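Local coordinates for uricase (Bacillus fastidiosus, PDB 4R8X), which catalyses, as a urate oxidase, the oxidation of urate to 5-hydroxyisourate, the first step from urate to (S)-allantoin, at residues V109-E115 and Y143-E149; T263-T269 and F298-H304. One frame throughout, in Å; residues are numbered along the deposited sequence.

In the fold
Both interactions are antiparallel strand pairings within one large curved sheet, the kind built by the two tunnelling-fold repeats of a uricase. Interaction 1 joins strands 108-125 and 143-153 in the first half of the chain; interaction 2 joins strands 262-271 and 296-304 in the second. Strands 156-173 and 198-208 lie between them in the sheet; the centres of the two interactions are about 18 Å apart and their nearest atoms about 8 Å, with no direct touch. Interaction 1 is remote from the predicted urate site. Interaction 2 borders it: the side chain of Q299 is about 4 Å from that of Q245 and about 5 Å from that of N271, both predicted ligand-binding residues.

Interaction 1 of 2, residues V109-E115 and Y143-E149; sequences VRLEAKE and YVTATVE. Unlike the reference sequence in segment 143-149: V144 (reference Ala).
R110 and E149 face each other across an antiparallel strand pair of the uricase sheet, joined by a salt bridge. NH1 of R110 donates to OE1 of E149 at 2.8 Å, in the guanidinium plane, while the carboxylate stands nearly at right angles to that plane (85°). R110 reaches it as an extended chain with CG opposite the backbone N (chi1 -180°). CG2 of T147 sits over the centre of one guanidinium face, 3.6 Å above it. K114 lies alongside the Y143 ring, its CB 3.8 Å from CE2. In the strand backbones, paired bonds link L111 with V148 and A113 with A146, their side chains turned to the face where helix 88-102 packs. Along its own strand R110 is held by E112, whose OE2 accepts from NE at 2.9 Å, so two carboxylates grip different edges of one flat group and should fix its rotation. One acid and one lysine of the flanking strands extend this network: E161 also pairs with NH1 of R110, and K50 with OE2 of E149. E115, salt-bridged to K36 through OE2, still donates from its N to V144 O (2.8 Å); only the return bond, from V144 N, goes to its carboxylate, meeting OE1 at 3.0 Å from above the carboxylate plane.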
loop_
_atom_site.group_PDB
_atom_site.type_symbol
_atom_site.label_atom_id
_atom_site.label_comp_id
_atom_site.label_asym_id
_atom_site.label_seq_id
_atom_site.Cartn_x
_atom_site.Cartn_y
_atom_site.Cartn_z
ATOM N N VAL D 109 -22.572 6.793 20.869
ATOM C CA VAL D 109 -22.254 6.182 19.583
ATOM C C VAL D 109 -21.385 7.126 18.759
ATOM O O VAL D 109 -21.712 8.298 18.606
ATOM C CB VAL D 109 -23.534 5.862 18.786
ATOM C CG1 VAL D 109 -23.180 5.250 17.423
ATOM C CG2 VAL D 109 -24.431 4.918 19.583
ATOM N N ARG D 110 -20.283 6.603 18.226
ATOM C CA ARG D 110 -19.369 7.398 17.416
ATOM C C ARG D 110 -19.328 6.879 15.993
ATOM O O ARG D 110 -19.091 5.692 15.771
ATOM C CB ARG D 110 -17.955 7.304 17.995
ATOM C CG ARG D 110 -16.900 8.103 17.237
ATOM C CD ARG D 110 -15.531 7.905 17.871
ATOM N NE ARG D 110 -14.484 8.721 17.257
ATOM C CZ ARG D 110 -14.239 9.977 17.603
ATOM N NH1 ARG D 110 -14.978 10.548 18.545
ATOM N NH2 ARG D 110 -13.266 10.665 17.017
ATOM N N LEU D 111 -19.554 7.770 15.041
ATOM C CA LEU D 111 -19.395 7.441 13.628
ATOM C C LEU D 111 -18.287 8.277 13.023
ATOM O O LEU D 111 -18.229 9.490 13.232
ATOM C CB LEU D 111 -20.689 7.710 12.858
ATOM C CG LEU D 111 -21.670 6.572 12.606
ATOM C CD1 LEU D 111 -21.071 5.525 11.662
ATOM C CD2 LEU D 111 -22.152 5.971 13.933
ATOM N N GLU D 112 -17.407 7.609 12.280
ATOM C CA GLU D 112 -16.384 8.271 11.479
ATOM C C GLU D 112 -16.609 7.879 10.026
ATOM O O GLU D 112 -17.022 6.753 9.743
ATOM C CB GLU D 112 -14.995 7.809 11.908
ATOM C CG GLU D 112 -14.656 8.172 13.336
ATOM C CD GLU D 112 -13.343 7.579 13.808
ATOM O OE1 GLU D 112 -12.589 7.030 12.973
ATOM O OE2 GLU D 112 -13.070 7.656 15.023
ATOM N N ALA D 113 -16.348 8.788 9.097
ATOM C CA ALA D 113 -16.519 8.431 7.696
ATOM C C ALA D 113 -15.460 9.059 6.819
ATOM O O ALA D 113 -15.017 10.184 7.047
ATOM C CB ALA D 113 -17.926 8.789 7.215
ATOM N N LYS D 114 -15.038 8.290 5.821
ATOM C CA LYS D 114 -14.172 8.774 4.750
ATOM C C LYS D 114 -14.938 8.650 3.449
ATOM O O LYS D 114 -15.371 7.558 3.095
ATOM C CB LYS D 114 -12.905 7.932 4.675
ATOM C CG LYS D 114 -12.017 8.048 5.903
ATOM C CD LYS D 114 -10.783 7.153 5.783
ATOM C CE LYS D 114 -9.908 7.243 7.031
ATOM N NZ LYS D 114 -8.784 6.265 7.014
ATOM N N GLU D 115 -15.129 9.760 2.750
ATOM C CA GLU D 115 -15.861 9.742 1.490
ATOM C C GLU D 115 -15.209 8.760 0.540
ATOM O O GLU D 115 -13.983 8.628 0.526
ATOM C CB GLU D 115 -15.870 11.131 0.852
ATOM C CG GLU D 115 -16.641 11.213 -0.447
ATOM C CD GLU D 115 -16.431 12.528 -1.160
ATOM O OE1 GLU D 115 -15.316 13.094 -1.076
ATOM O OE2 GLU D 115 -17.384 13.003 -1.800
ATOM N N TYR D 143 -10.411 13.694 -0.408
ATOM C CA TYR D 143 -11.731 13.183 -0.096
ATOM C C TYR D 143 -12.262 13.814 1.186
ATOM O O TYR D 143 -11.493 14.211 2.063
ATOM C CB TYR D 143 -11.702 11.649 -0.020
ATOM C CG TYR D 143 -10.783 11.102 1.045
ATOM C CD1 TYR D 143 -9.450 10.808 0.763
ATOM C CD2 TYR D 143 -11.242 10.889 2.340
ATOM C CE1 TYR D 143 -8.604 10.307 1.741
ATOM C CE2 TYR D 143 -10.412 10.389 3.322
ATOM C CZ TYR D 143 -9.095 10.106 3.024
ATOM O OH TYR D 143 -8.270 9.622 4.010
ATOM N N VAL D 144 -13.581 13.890 1.274
ATOM C CA VAL D 144 -14.256 14.493 2.403
ATOM C C VAL D 144 -14.243 13.575 3.610
ATOM O O VAL D 144 -14.392 12.364 3.493
ATOM C CB VAL D 144 -15.711 14.832 2.017
ATOM C CG1 VAL D 144 -16.450 15.478 3.182
ATOM C CG2 VAL D 144 -15.731 15.756 0.813
ATOM N N THR D 145 -14.082 14.165 4.789
ATOM C CA THR D 145 -14.134 13.407 6.029
ATOM C C THR D 145 -15.143 14.027 7.003
ATOM O O THR D 145 -15.475 15.211 6.906
ATOM C CB THR D 145 -12.746 13.346 6.715
ATOM O OG1 THR D 145 -12.308 14.677 7.028
ATOM C CG2 THR D 145 -11.718 12.675 5.793
ATOM N N ALA D 146 -15.639 13.207 7.929
ATOM C CA ALA D 146 -16.472 13.700 9.028
ATOM C C ALA D 146 -16.485 12.708 10.177
ATOM O O ALA D 146 -16.302 11.511 9.972
ATOM C CB ALA D 146 -17.893 13.989 8.544
ATOM N N THR D 147 -16.701 13.225 11.384
ATOM C CA THR D 147 -16.934 12.407 12.566
ATOM C C THR D 147 -18.068 13.031 13.342
ATOM O O THR D 147 -18.131 14.251 13.484
ATOM C CB THR D 147 -15.695 12.368 13.490
ATOM O OG1 THR D 147 -14.626 11.687 12.830
ATOM C CG2 THR D 147 -15.987 11.632 14.780
ATOM N N VAL D 148 -18.985 12.196 13.815
ATOM C CA VAL D 148 -19.974 12.657 14.778
ATOM C C VAL D 148 -20.079 11.654 15.906
ATOM O O VAL D 148 -20.195 10.460 15.672
ATOM C CB VAL D 148 -21.367 12.856 14.139
ATOM C CG1 VAL D 148 -22.359 13.347 15.204
ATOM C CG2 VAL D 148 -21.296 13.858 13.004
ATOM N N GLU D 149 -20.007 12.134 17.148
ATOM C CA GLU D 149 -20.267 11.274 18.286
ATOM C C GLU D 149 -21.389 11.900 19.105
ATOM O O GLU D 149 -21.357 13.096 19.416
ATOM C CB GLU D 149 -19.014 11.055 19.145
ATOM C CG GLU D 149 -19.236 10.068 20.290
ATOM C CD GLU D 149 -17.960 9.610 20.984
ATOM O OE1 GLU D 149 -16.860 9.834 20.459
ATOM O OE2 GLU D 149 -18.058 9.008 22.063
HETATM O O HOH W 1 -12.429 10.872 14.122
#

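Interaction 2 of 2, residues T263-T269 and F298-H304; sequences TEVNFGT and FQGFSVH
T269 and F267 on one strand, and V303 on the other, have the most surface buried in this antiparallel strand pair of the uricase tunnelling-fold sheet. T269 N donates to Q299 O at 3.0 Å, which ties the two residues, and the T269 hydroxyl adds a weak bond from the Q299 backbone N. T269 also crosses the bent side chain of Q299, with OG1 of T269 and OE1 of Q299 at 2.4 Å, too short to read as an ordinary hydrogen bond with confidence. Q299 packs on Q245, a predicted urate-binding residue, so this end probably borders the active site. With CG anti to its carbonyl carbon (chi1 -66°), F267 brings CE1 to 4.1 Å from CG2 of V303, which touches near the plane of the ring at its edge. Two-way backbone bonds join V265 with V303 and F267 with F301. Toward the far end OE2 of E264 lies 3.4 Å from CE1 of H304, the carboxylate turned 79° from the ring, while OE1 accepts from ND2 of N266 at 3.1 Å. Replacing E264 by an alanine is likely to leave the N266 amide without this acceptor and to open a gap beside the H304 ring. Helix 244-258 packs against V265, F267 and Q299, strand 198-208 flanks 263-269, and residues 298-301 pair with a strand of a neighbouring subunit, carrying the sheet on across the interface.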
loop_
_atom_site.group_PDB
_atom_site.type_symbol
_atom_site.label_atom_id
_atom_site.label_comp_id
_atom_site.label_asym_id
_atom_site.label_seq_id
_atom_site.Cartn_x
_atom_site.Cartn_y
_atom_site.Cartn_z
ATOM N N THR D 263 -15.664 28.288 13.912
ATOM C CA THR D 263 -14.885 28.781 15.045
ATOM C C THR D 263 -13.397 28.555 14.858
ATOM O O THR D 263 -12.579 29.308 15.383
ATOM C CB THR D 263 -15.284 28.110 16.364
ATOM O OG1 THR D 263 -15.124 26.690 16.245
ATOM C CG2 THR D 263 -16.714 28.446 16.724
ATOM N N GLU D 264 -13.043 27.512 14.111
ATOM C CA GLU D 264 -11.641 27.198 13.902
ATOM C C GLU D 264 -11.417 26.366 12.657
ATOM O O GLU D 264 -12.305 25.646 12.193
ATOM C CB GLU D 264 -11.050 26.472 15.118
ATOM C CG GLU D 264 -11.436 25.002 15.224
ATOM C CD GLU D 264 -10.482 24.188 16.095
ATOM O OE1 GLU D 264 -9.850 23.240 15.575
ATOM O OE2 GLU D 264 -10.369 24.481 17.302
ATOM N N VAL D 265 -10.206 26.478 12.128
ATOM C CA VAL D 265 -9.729 25.630 11.046
ATOM C C VAL D 265 -8.424 24.997 11.504
ATOM O O VAL D 265 -7.557 25.673 12.040
ATOM C CB VAL D 265 -9.481 26.455 9.770
ATOM C CG1 VAL D 265 -8.943 25.562 8.668
ATOM C CG2 VAL D 265 -10.774 27.127 9.320
ATOM N N ASN D 266 -8.271 23.697 11.282
ATOM C CA ASN D 266 -7.061 23.011 11.720
ATOM C C ASN D 266 -6.354 22.355 10.541
ATOM O O ASN D 266 -6.980 22.036 9.520
ATOM C CB ASN D 266 -7.356 21.998 12.831
ATOM C CG ASN D 266 -8.531 21.106 12.508
ATOM O OD1 ASN D 266 -8.435 20.233 11.651
ATOM N ND2 ASN D 266 -9.650 21.319 13.198
ATOM N N PHE D 267 -5.042 22.187 10.667
ATOM C CA PHE D 267 -4.219 21.685 9.578
ATOM C C PHE D 267 -3.295 20.589 10.051
ATOM O O PHE D 267 -2.751 20.657 11.160
ATOM C CB PHE D 267 -3.341 22.801 9.020
ATOM C CG PHE D 267 -4.101 23.892 8.348
ATOM C CD1 PHE D 267 -4.578 24.978 9.066
ATOM C CD2 PHE D 267 -4.334 23.844 6.986
ATOM C CE1 PHE D 267 -5.286 25.984 8.434
ATOM C CE2 PHE D 267 -5.036 24.846 6.347
ATOM C CZ PHE D 267 -5.507 25.926 7.068
ATOM N N GLY D 268 -3.117 19.592 9.190
ATOM C CA GLY D 268 -2.016 18.651 9.280
ATOM C C GLY D 268 -1.364 18.646 7.908
ATOM O O GLY D 268 -2.048 18.453 6.907
ATOM N N THR D 269 -0.058 18.885 7.854
ATOM C CA THR D 269 0.657 18.993 6.582
ATOM C C THR D 269 1.792 17.997 6.435
ATOM O O THR D 269 2.262 17.433 7.416
ATOM C CB THR D 269 1.355 20.348 6.456
ATOM O OG1 THR D 269 2.532 20.328 7.275
ATOM C CG2 THR D 269 0.456 21.466 6.919
ATOM N N PHE D 298 6.563 18.171 8.741
ATOM C CA PHE D 298 5.135 18.261 8.983
ATOM C C PHE D 298 4.823 19.369 9.978
ATOM O O PHE D 298 5.681 19.783 10.764
ATOM C CB PHE D 298 4.541 16.917 9.438
ATOM C CG PHE D 298 4.970 16.479 10.815
ATOM C CD1 PHE D 298 4.234 16.835 11.930
ATOM C CD2 PHE D 298 6.100 15.696 10.991
ATOM C CE1 PHE D 298 4.616 16.422 13.200
ATOM C CE2 PHE D 298 6.502 15.283 12.255
ATOM C CZ PHE D 298 5.755 15.640 13.368
ATOM N N GLN D 299 3.588 19.851 9.912
ATOM C CA GLN D 299 3.088 20.891 10.803
ATOM C C GLN D 299 1.681 20.518 11.252
ATOM O O GLN D 299 0.916 19.917 10.492
ATOM C CB GLN D 299 3.041 22.240 10.085
ATOM C CG GLN D 299 4.399 22.862 9.779
ATOM C CD GLN D 299 5.036 22.301 8.522
ATOM O OE1 GLN D 299 4.346 21.832 7.623
ATOM N NE2 GLN D 299 6.364 22.348 8.454
ATOM N N GLY D 300 1.347 20.880 12.490
ATOM C CA GLY D 300 -0.006 20.809 13.008
ATOM C C GLY D 300 -0.348 22.177 13.563
ATOM O O GLY D 300 0.432 22.753 14.318
ATOM N N PHE D 301 -1.498 22.722 13.186
ATOM C CA PHE D 301 -1.812 24.097 13.562
ATOM C C PHE D 301 -3.300 24.381 13.466
ATOM O O PHE D 301 -3.977 23.874 12.576
ATOM C CB PHE D 301 -1.043 25.057 12.642
ATOM C CG PHE D 301 -0.999 26.477 13.135
ATOM C CD1 PHE D 301 -0.240 26.821 14.238
ATOM C CD2 PHE D 301 -1.703 27.474 12.478
ATOM C CE1 PHE D 301 -0.192 28.131 14.690
ATOM C CE2 PHE D 301 -1.655 28.782 12.920
ATOM C CZ PHE D 301 -0.896 29.113 14.028
ATOM N N SER D 302 -3.811 25.187 14.386
ATOM C CA SER D 302 -5.187 25.660 14.287
ATOM C C SER D 302 -5.252 27.185 14.258
ATOM O O SER D 302 -4.487 27.868 14.945
ATOM C CB SER D 302 -6.056 25.098 15.417
ATOM O OG SER D 302 -5.603 25.526 16.689
ATOM N N VAL D 303 -6.170 27.693 13.440
ATOM C CA VAL D 303 -6.415 29.115 13.260
ATOM C C VAL D 303 -7.850 29.390 13.725
ATOM O O VAL D 303 -8.754 28.591 13.467
ATOM C CB VAL D 303 -6.238 29.521 11.784
ATOM C CG1 VAL D 303 -6.248 31.032 11.629
ATOM C CG2 VAL D 303 -4.937 28.955 11.236
ATOM N N HIS D 304 -8.051 30.500 14.432
ATOM C CA HIS D 304 -9.320 30.762 15.102
ATOM C C HIS D 304 -9.838 32.138 14.709
ATOM O O HIS D 304 -9.067 32.969 14.241
ATOM C CB HIS D 304 -9.114 30.653 16.614
ATOM C CG HIS D 304 -8.534 29.337 17.033
ATOM N ND1 HIS D 304 -9.293 28.343 17.610
ATOM C CD2 HIS D 304 -7.280 28.837 16.918
ATOM C CE1 HIS D 304 -8.527 27.293 17.851
ATOM N NE2 HIS D 304 -7.302 27.566 17.439
#